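Local coordinates for uncharacterized protein (Pseudomonas aeruginosa UCBPP-PA14, PDB 3FD9) that probably represses the type III secretion regulon by disrupting self-association and DNA binding of the transcriptional activator ExsA, at residues G26-R31 / E52-R57; L35-R38 / R44-Q47; R70-C75 / A85-R90; W102-V107 / Q221-L226; Q135-S140 / R167-V172. One frame throughout, in Å; residues are numbered along the deposited sequence.

Interaction 1: residues G26-R31 / E52-R57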
# COMPACT_ATOMS: atom_id res chain seq x y z
N GLY A 26 -4.04 -2.36 3.07
CA GLY A 26 -4.34 -0.95 2.89
C GLY A 26 -5.68 -0.56 3.50
O GLY A 26 -6.38 0.31 2.99
N ILE A 27 -6.03 -1.21 4.60
CA ILE A 27 -7.26 -0.90 5.30
C ILE A 27 -6.99 0.23 6.28
O ILE A 27 -7.85 1.10 6.51
CB ILE A 27 -7.81 -2.13 6.04
CG1 ILE A 27 -8.14 -3.23 5.04
CG2 ILE A 27 -9.08 -1.79 6.81
CD1 ILE A 27 -9.23 -2.84 4.05
N ILE A 28 -5.79 0.21 6.85
CA ILE A 28 -5.35 1.18 7.85
C ILE A 28 -3.97 1.73 7.44
O ILE A 28 -3.02 0.96 7.28
CB ILE A 28 -5.22 0.52 9.22
CG1 ILE A 28 -6.51 -0.23 9.56
CG2 ILE A 28 -4.91 1.54 10.29
CD1 ILE A 28 -6.72 -0.47 11.04
N SER A 29 -3.85 3.04 7.28
CA SER A 29 -2.57 3.62 6.89
C SER A 29 -1.58 3.59 8.05
O SER A 29 -1.97 3.38 9.19
CB SER A 29 -2.76 5.05 6.39
OG SER A 29 -3.11 5.90 7.46
N ALA A 30 -0.30 3.79 7.75
CA ALA A 30 0.72 3.83 8.79
C ALA A 30 0.40 4.97 9.75
O ALA A 30 0.47 4.80 10.97
CB ALA A 30 2.09 4.02 8.18
N ARG A 31 0.06 6.12 9.18
CA ARG A 31 -0.33 7.29 9.97
C ARG A 31 -1.45 6.93 10.94
O ARG A 31 -1.37 7.24 12.14
CB ARG A 31 -0.78 8.41 9.04
CG ARG A 31 -0.83 9.77 9.69
CD ARG A 31 -1.46 10.81 8.78
NE ARG A 31 -2.74 10.34 8.25
CZ ARG A 31 -3.84 10.11 8.97
NH1 ARG A 31 -3.83 10.29 10.29
NH2 ARG A 31 -4.95 9.68 8.37
N GLU A 52 -16.06 -7.81 14.48
CA GLU A 52 -16.78 -8.10 13.23
C GLU A 52 -16.78 -6.95 12.24
O GLU A 52 -16.59 -7.16 11.05
CB GLU A 52 -18.22 -8.51 13.53
CG GLU A 52 -18.37 -9.95 13.98
CD GLU A 52 -18.20 -10.93 12.83
OE1 GLU A 52 -17.63 -10.54 11.78
OE2 GLU A 52 -18.65 -12.09 12.97
N TRP A 53 -17.02 -5.74 12.75
CA TRP A 53 -17.07 -4.53 11.92
C TRP A 53 -15.79 -4.36 11.14
O TRP A 53 -15.80 -4.26 9.92
CB TRP A 53 -17.32 -3.30 12.79
CG TRP A 53 -17.28 -2.00 12.05
CD1 TRP A 53 -18.24 -1.50 11.22
CD2 TRP A 53 -16.23 -1.01 12.09
NE1 TRP A 53 -17.86 -0.27 10.73
CE2 TRP A 53 -16.63 0.05 11.25
CE3 TRP A 53 -15.00 -0.92 12.75
CZ2 TRP A 53 -15.84 1.18 11.04
CZ3 TRP A 53 -14.21 0.20 12.55
CH2 TRP A 53 -14.64 1.24 11.70
N LEU A 54 -14.67 -4.33 11.85
CA LEU A 54 -13.39 -4.11 11.19
C LEU A 54 -13.05 -5.29 10.27
O LEU A 54 -12.40 -5.12 9.25
CB LEU A 54 -12.28 -3.87 12.22
CG LEU A 54 -10.95 -3.39 11.64
CD1 LEU A 54 -11.14 -2.19 10.71
CD2 LEU A 54 -9.96 -3.04 12.75
N GLN A 55 -13.51 -6.48 10.64
CA GLN A 55 -13.29 -7.66 9.82
C GLN A 55 -14.05 -7.57 8.49
O GLN A 55 -13.58 -8.04 7.46
CB GLN A 55 -13.72 -8.92 10.57
CG GLN A 55 -12.85 -9.27 11.77
CD GLN A 55 -11.51 -9.83 11.36
OE1 GLN A 55 -11.31 -10.22 10.21
NE2 GLN A 55 -10.58 -9.86 12.31
N GLN A 56 -15.24 -6.98 8.56
CA GLN A 56 -16.09 -6.78 7.40
C GLN A 56 -15.42 -5.79 6.45
O GLN A 56 -15.34 -6.02 5.25
CB GLN A 56 -17.45 -6.25 7.86
CG GLN A 56 -18.44 -5.85 6.76
CD GLN A 56 -19.85 -5.61 7.31
OE1 GLN A 56 -20.54 -6.54 7.73
NE2 GLN A 56 -20.28 -4.35 7.30
N ARG A 57 -14.92 -4.69 7.00
CA ARG A 57 -14.22 -3.71 6.20
C ARG A 57 -12.97 -4.31 5.56
O ARG A 57 -12.69 -4.04 4.39
CB ARG A 57 -13.89 -2.46 7.00
CG ARG A 57 -15.13 -1.69 7.40
CD ARG A 57 -14.82 -0.30 7.88
NE ARG A 57 -14.36 0.55 6.79
CZ ARG A 57 -15.02 1.61 6.32
NH1 ARG A 57 -16.18 1.97 6.86
NH2 ARG A 57 -14.51 2.32 5.32

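Interaction 2: residues L35-R38 / R44-Q47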
# COMPACT_ATOMS: atom_id res chain seq x y z
N LEU A 35 -1.72 6.50 15.47
CA LEU A 35 -2.59 7.28 16.33
C LEU A 35 -3.38 6.32 17.20
O LEU A 35 -3.53 6.51 18.41
CB LEU A 35 -3.53 8.14 15.50
CG LEU A 35 -4.61 8.89 16.26
CD1 LEU A 35 -4.02 9.76 17.37
CD2 LEU A 35 -5.44 9.72 15.29
N LEU A 36 -3.89 5.27 16.57
CA LEU A 36 -4.63 4.23 17.26
C LEU A 36 -3.77 3.57 18.32
O LEU A 36 -4.24 3.31 19.42
CB LEU A 36 -5.16 3.20 16.27
CG LEU A 36 -6.17 3.72 15.25
CD1 LEU A 36 -6.47 2.67 14.21
CD2 LEU A 36 -7.44 4.17 15.95
N GLN A 37 -2.51 3.29 18.00
CA GLN A 37 -1.64 2.62 18.96
C GLN A 37 -1.41 3.47 20.18
O GLN A 37 -1.29 2.96 21.29
CB GLN A 37 -0.32 2.22 18.32
CG GLN A 37 -0.42 0.92 17.56
CD GLN A 37 0.86 0.54 16.83
OE1 GLN A 37 1.69 1.40 16.51
NE2 GLN A 37 1.02 -0.75 16.55
N ARG A 38 -1.37 4.78 19.99
CA ARG A 38 -1.12 5.69 21.10
C ARG A 38 -2.35 5.83 21.99
O ARG A 38 -2.23 5.95 23.22
CB ARG A 38 -0.67 7.06 20.57
CG ARG A 38 -0.56 8.12 21.62
CD ARG A 38 0.51 7.77 22.64
NE ARG A 38 1.85 7.72 22.07
CZ ARG A 38 2.95 7.42 22.76
NH1 ARG A 38 2.86 7.14 24.05
NH2 ARG A 38 4.13 7.39 22.17
N ARG A 44 -7.38 -3.15 23.99
CA ARG A 44 -8.45 -2.64 23.15
C ARG A 44 -8.08 -2.74 21.68
O ARG A 44 -8.92 -3.00 20.82
CB ARG A 44 -8.75 -1.19 23.50
CG ARG A 44 -9.45 -1.01 24.83
CD ARG A 44 -10.90 -1.47 24.74
NE ARG A 44 -11.59 -1.26 26.01
CZ ARG A 44 -11.91 -2.24 26.85
NH1 ARG A 44 -11.61 -3.50 26.55
NH2 ARG A 44 -12.53 -1.96 27.99
N LEU A 45 -6.80 -2.53 21.40
CA LEU A 45 -6.29 -2.67 20.05
C LEU A 45 -6.55 -4.06 19.49
O LEU A 45 -6.94 -4.20 18.35
CB LEU A 45 -4.79 -2.38 20.00
CG LEU A 45 -4.41 -1.12 19.25
CD1 LEU A 45 -3.01 -1.29 18.67
CD2 LEU A 45 -5.40 -0.87 18.14
N GLU A 46 -6.31 -5.09 20.30
CA GLU A 46 -6.50 -6.46 19.83
C GLU A 46 -7.99 -6.76 19.71
O GLU A 46 -8.41 -7.49 18.82
CB GLU A 46 -5.82 -7.47 20.75
CG GLU A 46 -6.63 -7.86 21.98
CD GLU A 46 -5.93 -8.89 22.88
OE1 GLU A 46 -4.68 -8.98 22.82
OE2 GLU A 46 -6.63 -9.59 23.63
N GLN A 47 -8.80 -6.17 20.59
CA GLN A 47 -10.24 -6.36 20.48
C GLN A 47 -10.76 -5.73 19.20
O GLN A 47 -11.60 -6.30 18.52
CB GLN A 47 -10.98 -5.79 21.69
CG GLN A 47 -10.98 -6.72 22.89
CD GLN A 47 -11.35 -6.01 24.16
OE1 GLN A 47 -11.62 -4.82 24.15
NE2 GLN A 47 -11.37 -6.74 25.27

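Interaction 3: residues R70-C75 / A85-R90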
# COMPACT_ATOMS: atom_id res chain seq x y z
N ARG A 70 -12.18 8.23 14.27
CA ARG A 70 -12.78 8.90 15.42
C ARG A 70 -13.76 7.98 16.15
O ARG A 70 -13.70 7.85 17.37
CB ARG A 70 -13.48 10.21 15.02
CG ARG A 70 -13.55 11.20 16.17
CD ARG A 70 -14.47 12.38 15.88
NE ARG A 70 -15.82 12.19 16.41
CZ ARG A 70 -16.92 12.17 15.66
NH1 ARG A 70 -16.82 12.34 14.35
NH2 ARG A 70 -18.11 11.99 16.22
N GLN A 71 -14.65 7.34 15.39
CA GLN A 71 -15.66 6.45 15.96
C GLN A 71 -15.02 5.32 16.75
O GLN A 71 -15.50 4.96 17.83
CB GLN A 71 -16.56 5.87 14.87
CG GLN A 71 -17.65 6.84 14.41
CD GLN A 71 -18.64 7.20 15.51
OE1 GLN A 71 -19.20 6.31 16.17
NE2 GLN A 71 -18.86 8.49 15.71
N ILE A 72 -13.94 4.76 16.23
CA ILE A 72 -13.19 3.75 16.96
C ILE A 72 -12.79 4.30 18.33
O ILE A 72 -13.12 3.71 19.36
CB ILE A 72 -11.93 3.33 16.20
CG1 ILE A 72 -12.32 2.55 14.95
CG2 ILE A 72 -11.03 2.50 17.09
CD1 ILE A 72 -11.17 2.24 14.04
N LEU A 73 -12.11 5.44 18.33
CA LEU A 73 -11.67 6.06 19.58
C LEU A 73 -12.86 6.37 20.49
O LEU A 73 -12.76 6.29 21.72
CB LEU A 73 -10.87 7.33 19.31
CG LEU A 73 -9.55 7.15 18.56
CD1 LEU A 73 -8.73 8.41 18.64
CD2 LEU A 73 -8.75 5.98 19.11
N LEU A 74 -13.98 6.72 19.88
CA LEU A 74 -15.17 7.08 20.63
C LEU A 74 -15.71 5.86 21.35
O LEU A 74 -15.71 5.79 22.58
CB LEU A 74 -16.22 7.63 19.66
CG LEU A 74 -17.39 8.39 20.27
CD1 LEU A 74 -16.90 9.35 21.33
CD2 LEU A 74 -18.14 9.14 19.18
N CYS A 75 -16.15 4.88 20.56
CA CYS A 75 -16.72 3.66 21.08
C CYS A 75 -15.82 2.95 22.08
O CYS A 75 -16.32 2.28 22.98
CB CYS A 75 -17.06 2.71 19.94
SG CYS A 75 -18.35 3.37 18.87
N ALA A 85 -19.32 -3.64 19.40
CA ALA A 85 -20.66 -3.88 18.90
C ALA A 85 -21.38 -2.59 18.54
O ALA A 85 -22.47 -2.63 17.97
CB ALA A 85 -21.47 -4.67 19.93
N GLU A 86 -20.77 -1.46 18.87
CA GLU A 86 -21.37 -0.15 18.61
C GLU A 86 -20.83 0.49 17.34
O GLU A 86 -21.28 1.56 16.93
CB GLU A 86 -21.17 0.79 19.79
CG GLU A 86 -22.16 0.57 20.92
CD GLU A 86 -23.60 0.75 20.45
OE1 GLU A 86 -23.88 1.78 19.79
OE2 GLU A 86 -24.45 -0.13 20.74
N LEU A 87 -19.85 -0.16 16.73
CA LEU A 87 -19.24 0.36 15.52
C LEU A 87 -20.10 0.07 14.31
O LEU A 87 -20.57 -1.05 14.13
CB LEU A 87 -17.85 -0.26 15.32
CG LEU A 87 -16.80 0.15 16.34
CD1 LEU A 87 -15.55 -0.69 16.17
CD2 LEU A 87 -16.49 1.61 16.18
N GLY A 88 -20.30 1.07 13.47
CA GLY A 88 -21.00 0.91 12.22
C GLY A 88 -20.72 2.09 11.32
O GLY A 88 -20.03 3.04 11.73
N ASP A 89 -21.24 2.05 10.10
CA ASP A 89 -21.06 3.14 9.16
C ASP A 89 -22.40 3.74 8.79
O ASP A 89 -23.42 3.07 8.84
CB ASP A 89 -20.37 2.64 7.90
CG ASP A 89 -18.99 2.10 8.18
OD1 ASP A 89 -18.09 2.92 8.49
OD2 ASP A 89 -18.80 0.87 8.07
N ARG A 90 -22.38 5.02 8.43
CA ARG A 90 -23.54 5.66 7.84
C ARG A 90 -23.27 5.64 6.35
O ARG A 90 -22.30 6.23 5.88
CB ARG A 90 -23.68 7.10 8.33
CG ARG A 90 -23.37 7.31 9.81
CD ARG A 90 -24.61 7.16 10.67
NE ARG A 90 -25.63 8.15 10.35
CZ ARG A 90 -26.76 8.33 11.04
NH1 ARG A 90 -27.00 7.58 12.11
NH2 ARG A 90 -27.64 9.25 10.67

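Interaction 4: residues W102-V107 / Q221-L226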
# COMPACT_ATOMS: atom_id res chain seq x y z
N TRP A 102 -21.36 -2.21 -0.31
CA TRP A 102 -22.12 -2.46 0.89
C TRP A 102 -23.32 -3.35 0.64
O TRP A 102 -23.85 -3.96 1.56
CB TRP A 102 -22.53 -1.15 1.56
CG TRP A 102 -21.58 -0.73 2.65
CD1 TRP A 102 -21.53 -1.20 3.94
CD2 TRP A 102 -20.52 0.24 2.54
NE1 TRP A 102 -20.51 -0.59 4.63
CE2 TRP A 102 -19.88 0.29 3.80
CE3 TRP A 102 -20.06 1.05 1.51
CZ2 TRP A 102 -18.80 1.14 4.05
CZ3 TRP A 102 -18.98 1.89 1.76
CH2 TRP A 102 -18.37 1.93 3.02
N VAL A 103 -23.77 -3.44 -0.60
CA VAL A 103 -24.94 -4.24 -0.90
C VAL A 103 -24.65 -5.28 -1.98
O VAL A 103 -24.52 -6.46 -1.69
CB VAL A 103 -26.13 -3.36 -1.33
CG1 VAL A 103 -27.36 -4.22 -1.57
CG2 VAL A 103 -26.42 -2.32 -0.29
N LEU A 104 -24.54 -4.83 -3.22
CA LEU A 104 -24.49 -5.75 -4.35
C LEU A 104 -23.46 -6.87 -4.20
O LEU A 104 -23.79 -8.04 -4.40
CB LEU A 104 -24.28 -5.00 -5.65
CG LEU A 104 -25.31 -3.91 -5.97
CD1 LEU A 104 -25.04 -3.35 -7.37
CD2 LEU A 104 -26.73 -4.43 -5.86
N LEU A 105 -22.23 -6.51 -3.85
CA LEU A 105 -21.18 -7.52 -3.72
C LEU A 105 -21.38 -8.48 -2.54
O LEU A 105 -21.26 -9.70 -2.71
CB LEU A 105 -19.80 -6.85 -3.65
CG LEU A 105 -19.29 -6.24 -4.95
CD1 LEU A 105 -17.84 -5.89 -4.80
CD2 LEU A 105 -19.48 -7.20 -6.13
N PRO A 106 -21.65 -7.95 -1.34
CA PRO A 106 -21.98 -8.85 -0.23
C PRO A 106 -23.18 -9.74 -0.54
O PRO A 106 -23.14 -10.96 -0.37
CB PRO A 106 -22.34 -7.89 0.90
CG PRO A 106 -21.56 -6.64 0.58
CD PRO A 106 -21.59 -6.54 -0.93
N VAL A 107 -24.26 -9.11 -1.02
CA VAL A 107 -25.48 -9.83 -1.34
C VAL A 107 -25.22 -10.94 -2.35
O VAL A 107 -25.78 -12.03 -2.25
CB VAL A 107 -26.55 -8.88 -1.89
CG1 VAL A 107 -27.63 -9.66 -2.62
CG2 VAL A 107 -27.13 -8.05 -0.75
N GLN A 221 -37.23 -5.11 -3.76
CA GLN A 221 -38.37 -4.21 -3.63
C GLN A 221 -37.99 -2.90 -2.92
O GLN A 221 -38.13 -1.82 -3.50
CB GLN A 221 -39.57 -4.92 -2.98
CG GLN A 221 -40.42 -4.05 -2.05
CD GLN A 221 -41.34 -3.10 -2.80
OE1 GLN A 221 -41.64 -3.29 -3.98
NE2 GLN A 221 -41.80 -2.07 -2.10
N PRO A 222 -37.47 -2.99 -1.68
CA PRO A 222 -37.08 -1.78 -0.96
C PRO A 222 -35.89 -1.08 -1.61
O PRO A 222 -35.78 0.14 -1.55
CB PRO A 222 -36.64 -2.30 0.41
CG PRO A 222 -37.18 -3.68 0.50
CD PRO A 222 -37.22 -4.20 -0.89
N LEU A 223 -35.00 -1.85 -2.22
CA LEU A 223 -33.77 -1.28 -2.77
C LEU A 223 -34.09 -0.28 -3.89
O LEU A 223 -33.42 0.74 -4.04
CB LEU A 223 -32.84 -2.39 -3.27
CG LEU A 223 -31.37 -2.00 -3.44
CD1 LEU A 223 -30.76 -1.67 -2.10
CD2 LEU A 223 -30.58 -3.10 -4.11
N CYS A 224 -35.13 -0.58 -4.66
CA CYS A 224 -35.48 0.25 -5.81
C CYS A 224 -36.39 1.40 -5.43
O CYS A 224 -36.89 2.11 -6.30
CB CYS A 224 -36.16 -0.59 -6.88
SG CYS A 224 -35.09 -1.84 -7.57
N ARG A 225 -36.60 1.58 -4.13
CA ARG A 225 -37.49 2.62 -3.66
C ARG A 225 -36.83 3.45 -2.59
O ARG A 225 -37.49 4.13 -1.81
CB ARG A 225 -38.79 2.03 -3.12
CG ARG A 225 -39.42 1.01 -4.04
CD ARG A 225 -40.93 1.15 -4.06
NE ARG A 225 -41.36 2.21 -4.96
CZ ARG A 225 -41.81 3.40 -4.57
NH1 ARG A 225 -41.90 3.68 -3.27
NH2 ARG A 225 -42.17 4.31 -5.47
N LEU A 226 -35.51 3.38 -2.53
CA LEU A 226 -34.81 4.08 -1.48
C LEU A 226 -35.25 5.54 -1.40
O LEU A 226 -35.47 6.07 -0.30
CB LEU A 226 -33.29 3.97 -1.69
CG LEU A 226 -32.75 2.57 -1.42
CD1 LEU A 226 -31.28 2.48 -1.75
CD2 LEU A 226 -33.00 2.21 0.03

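Interaction 5: residues Q135-S140 / R167-V172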
# COMPACT_ATOMS: atom_id res chain seq x y z
N GLN A 135 4.85 -17.92 -2.07
CA GLN A 135 5.88 -18.27 -1.10
C GLN A 135 6.91 -19.24 -1.66
O GLN A 135 8.10 -19.13 -1.38
CB GLN A 135 5.25 -18.85 0.17
CG GLN A 135 4.62 -17.80 1.05
CD GLN A 135 5.56 -16.64 1.29
OE1 GLN A 135 6.77 -16.82 1.44
NE2 GLN A 135 5.01 -15.42 1.31
N LEU A 136 6.44 -20.19 -2.46
CA LEU A 136 7.34 -21.16 -3.07
C LEU A 136 8.21 -20.53 -4.16
O LEU A 136 9.31 -21.00 -4.43
CB LEU A 136 6.55 -22.34 -3.64
CG LEU A 136 5.83 -23.25 -2.64
CD1 LEU A 136 4.99 -24.29 -3.38
CD2 LEU A 136 6.82 -23.94 -1.72
N ARG A 137 7.72 -19.47 -4.79
CA ARG A 137 8.51 -18.77 -5.80
C ARG A 137 9.61 -17.95 -5.13
O ARG A 137 10.77 -18.04 -5.52
CB ARG A 137 7.63 -17.87 -6.67
CG ARG A 137 6.49 -18.61 -7.34
CD ARG A 137 5.92 -17.86 -8.53
NE ARG A 137 4.66 -18.45 -8.99
CZ ARG A 137 4.57 -19.56 -9.71
NH1 ARG A 137 5.67 -20.21 -10.08
NH2 ARG A 137 3.38 -20.02 -10.07
N ILE A 138 9.23 -17.17 -4.13
CA ILE A 138 10.21 -16.46 -3.31
C ILE A 138 11.23 -17.45 -2.76
O ILE A 138 12.40 -17.13 -2.59
CB ILE A 138 9.54 -15.74 -2.13
CG1 ILE A 138 8.95 -14.40 -2.58
CG2 ILE A 138 10.54 -15.51 -1.01
CD1 ILE A 138 7.80 -14.51 -3.56
N LYS A 139 10.77 -18.67 -2.51
CA LYS A 139 11.61 -19.70 -1.91
C LYS A 139 12.52 -20.34 -2.96
O LYS A 139 13.53 -20.95 -2.62
CB LYS A 139 10.72 -20.77 -1.24
CG LYS A 139 11.29 -21.37 0.05
CD LYS A 139 12.03 -22.68 -0.19
CE LYS A 139 12.33 -23.38 1.13
NZ LYS A 139 12.94 -24.73 0.94
N SER A 140 12.16 -20.21 -4.23
CA SER A 140 12.96 -20.78 -5.31
C SER A 140 13.91 -19.73 -5.89
O SER A 140 15.05 -20.03 -6.22
CB SER A 140 12.07 -21.36 -6.40
OG SER A 140 11.19 -20.38 -6.93
N ARG A 167 2.12 -30.01 -6.57
CA ARG A 167 0.94 -30.30 -5.77
C ARG A 167 0.05 -29.07 -5.66
O ARG A 167 -1.12 -29.10 -6.03
CB ARG A 167 1.35 -30.78 -4.37
CG ARG A 167 0.21 -30.84 -3.37
CD ARG A 167 -0.86 -31.85 -3.77
NE ARG A 167 -0.33 -33.20 -3.91
CZ ARG A 167 -0.21 -33.84 -5.07
NH1 ARG A 167 -0.60 -33.26 -6.19
NH2 ARG A 167 0.30 -35.07 -5.10
N THR A 168 0.62 -27.99 -5.14
CA THR A 168 -0.10 -26.74 -5.00
C THR A 168 -0.82 -26.42 -6.30
O THR A 168 -1.99 -26.05 -6.30
CB THR A 168 0.84 -25.57 -4.64
OG1 THR A 168 1.36 -25.77 -3.33
CG2 THR A 168 0.08 -24.25 -4.68
N GLN A 169 -0.12 -26.60 -7.41
CA GLN A 169 -0.66 -26.31 -8.73
C GLN A 169 -1.85 -27.21 -9.06
O GLN A 169 -2.81 -26.78 -9.69
CB GLN A 169 0.42 -26.46 -9.80
CG GLN A 169 0.32 -25.46 -10.93
CD GLN A 169 0.45 -24.02 -10.45
OE1 GLN A 169 -0.49 -23.46 -9.88
NE2 GLN A 169 1.61 -23.42 -10.68
N GLU A 170 -1.77 -28.47 -8.62
CA GLU A 170 -2.83 -29.44 -8.90
C GLU A 170 -4.13 -29.01 -8.25
O GLU A 170 -5.17 -28.96 -8.90
CB GLU A 170 -2.45 -30.83 -8.40
CG GLU A 170 -1.04 -31.29 -8.75
CD GLU A 170 -0.87 -31.65 -10.22
OE1 GLU A 170 -1.66 -31.14 -11.06
OE2 GLU A 170 0.05 -32.44 -10.53
N GLN A 171 -4.07 -28.70 -6.96
CA GLN A 171 -5.27 -28.35 -6.23
C GLN A 171 -5.87 -27.03 -6.69
O GLN A 171 -7.08 -26.86 -6.65
CB GLN A 171 -5.04 -28.35 -4.72
CG GLN A 171 -3.66 -27.90 -4.28
CD GLN A 171 -3.27 -28.51 -2.94
OE1 GLN A 171 -2.56 -27.90 -2.14
NE2 GLN A 171 -3.75 -29.73 -2.69
N VAL A 172 -5.03 -26.11 -7.14
CA VAL A 172 -5.55 -24.89 -7.73
C VAL A 172 -6.39 -25.26 -8.95
O VAL A 172 -7.51 -24.76 -9.12
CB VAL A 172 -4.42 -23.90 -8.12
CG1 VAL A 172 -4.94 -22.82 -9.05
CG2 VAL A 172 -3.84 -23.26 -6.87

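Interaction 1: residues G26-R31 / E52-R57
Ile-27 and Arg-57 meet where the loop after helix 19-24 passes helix 52-60. Their CA atoms are 7.6 Å apart. Gly-26, just before, ends helix 19-24 in a Schellman motif with positive phi. Ile-27 sets its CG1 beside its own backbone N (chi1 -62°). The CD1 at the end of that branch lies 3.7 Å from the backbone O of Arg-57. This is a van der Waals contact and the tight part of the interface. The loose part is two methyl pairs on Leu-54. Ile-27 CG2 is 4.4 Å from Leu-54 CD1. Ile-28 adds the second pair, CD1 to Leu-54 CD2 at 4.5 Å. All four touching residues are buried. Within helix 52-60, Arg-57 lays its CD over one face of the Trp-53 ring, 3.6 Å above the plane and offset toward the rim. The guanidinium of Arg-57 has its main partner in Asp-89, through a salt bridge, and NE is hydrogen-bonded to Leu-62 O. The contact thus joins the link between helices 19-24 and 30-39 to helix 52-60. Tyr-22 of helix 19-24 and Leu-48 and Phe-49 of helix 42-50 pack on Leu-54, and helix 66-76 adjoins Trp-53.

Interaction 2: residues L35-R38 / R44-Q47
Between 35-38 and 44-47 the nearest CA atoms are those of Gln-37 and Leu-45, 7.1 Å apart. Both segments are helical throughout. Leu-45 points toward the other helix and carries the contact. Its CD1 touches Gln-37 CG at 3.6 Å and is 4.2 Å from Gln-37 CA. The two side chains cross obliquely. The aliphatic CG of Gln-37, not its amide, does the touching. Gln-37 CG sits beside its backbone N (chi1 -83°), and the chain then runs extended to the amide. The other methyl, Leu-45 CD2, is 4.5 Å from Leu-36 CB. Helices 30-39 and 42-50 are two consecutive helices joined by a short turn, in the N-terminal domain of ExsD. Leu-36 is buried, and Val-69 and Leu-73 of helix 66-76 pack on it. Gln-37 is exposed, so the contact runs from the protein interior to its surface. On helix 42-50, Arg-44 NH1 donates to Gln-47 OE1 at 2.7 Å, with a bent N-H...O angle of 133°. The donor lies in the carbonyl plane on a lone pair, while OE1 is 27° out of the guanidinium plane. Trp-83 NE1 also donates to this OE1, and Arg-38 forms a salt bridge to Glu-112 of the second subunit.

Interaction 3: residues R70-C75 / A85-R90
Leu-87 and Cys-75 form the centre of this contact, and Glu-86 lies at its outer side. Leu-87 sits in the loop leading to strand 90-92. Its CG is beside the backbone N (chi1 -68°), and its CD2 methyl reaches helix 66-76. There CD2 lies 3.7 Å from Cys-75 SG and 4.0 Å from Cys-75 CB. The same methyl rests against the helix backbone, 3.9 Å from Gln-71 O and 4.0 Å from Ile-72 CA. A single methyl therefore touches residues one turn apart on the helix. Cys-75 is buried and points toward the loop. Its SG also touches Glu-86 CB at 3.9 Å, close to where the backbones of the two segments come nearest. Only the root of Glu-86 takes part. Its chain bends at chi2 and its carboxylate leads away from helix 66-76. Trp-83 packs on Cys-75 from the loop before Glu-86, and Trp-53 of helix 52-60 packs on Leu-87. Asp-89, just before strand 90-92, is hydrogen-bonded through its backbone to His-251 of strand 251-253. The contact thus folds the chain after helix 66-76 back along that helix. Gln-71 O accepts the backbone N of Cys-75 at 2.8 Å. The chemistry between the segments is that of van der Waals packing: across the interface the Cys-75 sulfur meets only carbon, Leu-87 CD2 and Glu-86 CB.

Interaction 4: residues W102-V107 / Q221-L226
Val-103 O accepts the backbone N of Val-107 at 2.7 Å, in the helix turn that presents Val-103 to Leu-223. The contact is helix-to-helix packing between helix 96-115 and the end of helix 217-223, in a mostly helical fold. Helix 96-115 has a wider pi-type turn at 102-104 and is kinked at Pro-106, where the backbone N has no bond to the preceding turn. The segments are not close here: the CA atoms of Val-103 and Leu-223 are 9.5 Å apart. The contact is made by leucine and valine methyls. Leu-223 points toward helix 96-115, just before Cys-224 leaves the helical conformation. Its CG is anti to the backbone N (chi1 -161°), which carries CD2 across to the other helix. All three touching residues are buried. Met-99 packs on both Leu-104 and Leu-223, and Leu-93 packs on Val-103. Between these two segments the contact passes through one branch of Leu-223. Its CD2 methyl meets Val-103 CG1 at 4.3 Å and Leu-104 CD2 at 4.4 Å.

Interaction 5: residues Q135-S140 / R167-V172
Leu-136 and Thr-168 make the buried part of this contact, between the two long helices of the ExsD helical hairpin. Their CA atoms are 9.5 Å apart, the closest CA pair between the two segments, which run in roughly opposite directions. In the van der Waals contact, Leu-136 CD1 comes against Thr-168 OG1 at 3.9 Å. Thr-168 OG1 lies beside its own backbone N (chi1 -67°) and is hydrogen-bonded to Cys-164 O one turn back. That bond satisfies the buried hydroxyl. The second contact is between polar groups. Arg-137 extends from CG to NE and meets the bent chain of Gln-169 at about a right angle. Arg-137 NH2 and Gln-169 NE2 are 3.9 Å apart, with the guanidinium and amide planes 26° apart. As modelled, both atoms are donors, so this is proximity and not a bond. It lies toward the exposed side. Hydrogen bonds here run within helices. Arg-137 O accepts both Ser-140 N, at 2.9 Å, and Ser-140 OG, at 2.8 Å; the OG bond ties the Ser-140 side chain back to its own helix. Around the contact, Cys-164 and Gln-165 of helix 157-189 also pack on Leu-136. Gln-132 of helix 119-147 touches Thr-168, and Phe-142 of the second subunit packs on Leu-136.

From the N terminus, interaction 1 closes the loop between 26-31 and 52-57. Interaction 2 is nested inside it and joins helix 30-39 to helix 42-50. Interaction 3 follows in series, bringing the chain after helix 66-76 back to that helix. It touches both earlier contacts, and with them binds the N-terminal helices together. Interaction 4 then closes a much longer loop, from helix 96-115 to the end of helix 217-223. Trp-102 touches residues of interactions 1 and 3. Interaction 5 is nested within that loop, in the hairpin of helices 119-147 and 157-189, with its centre about 39 Å from that of interaction 4. None of the loops cross.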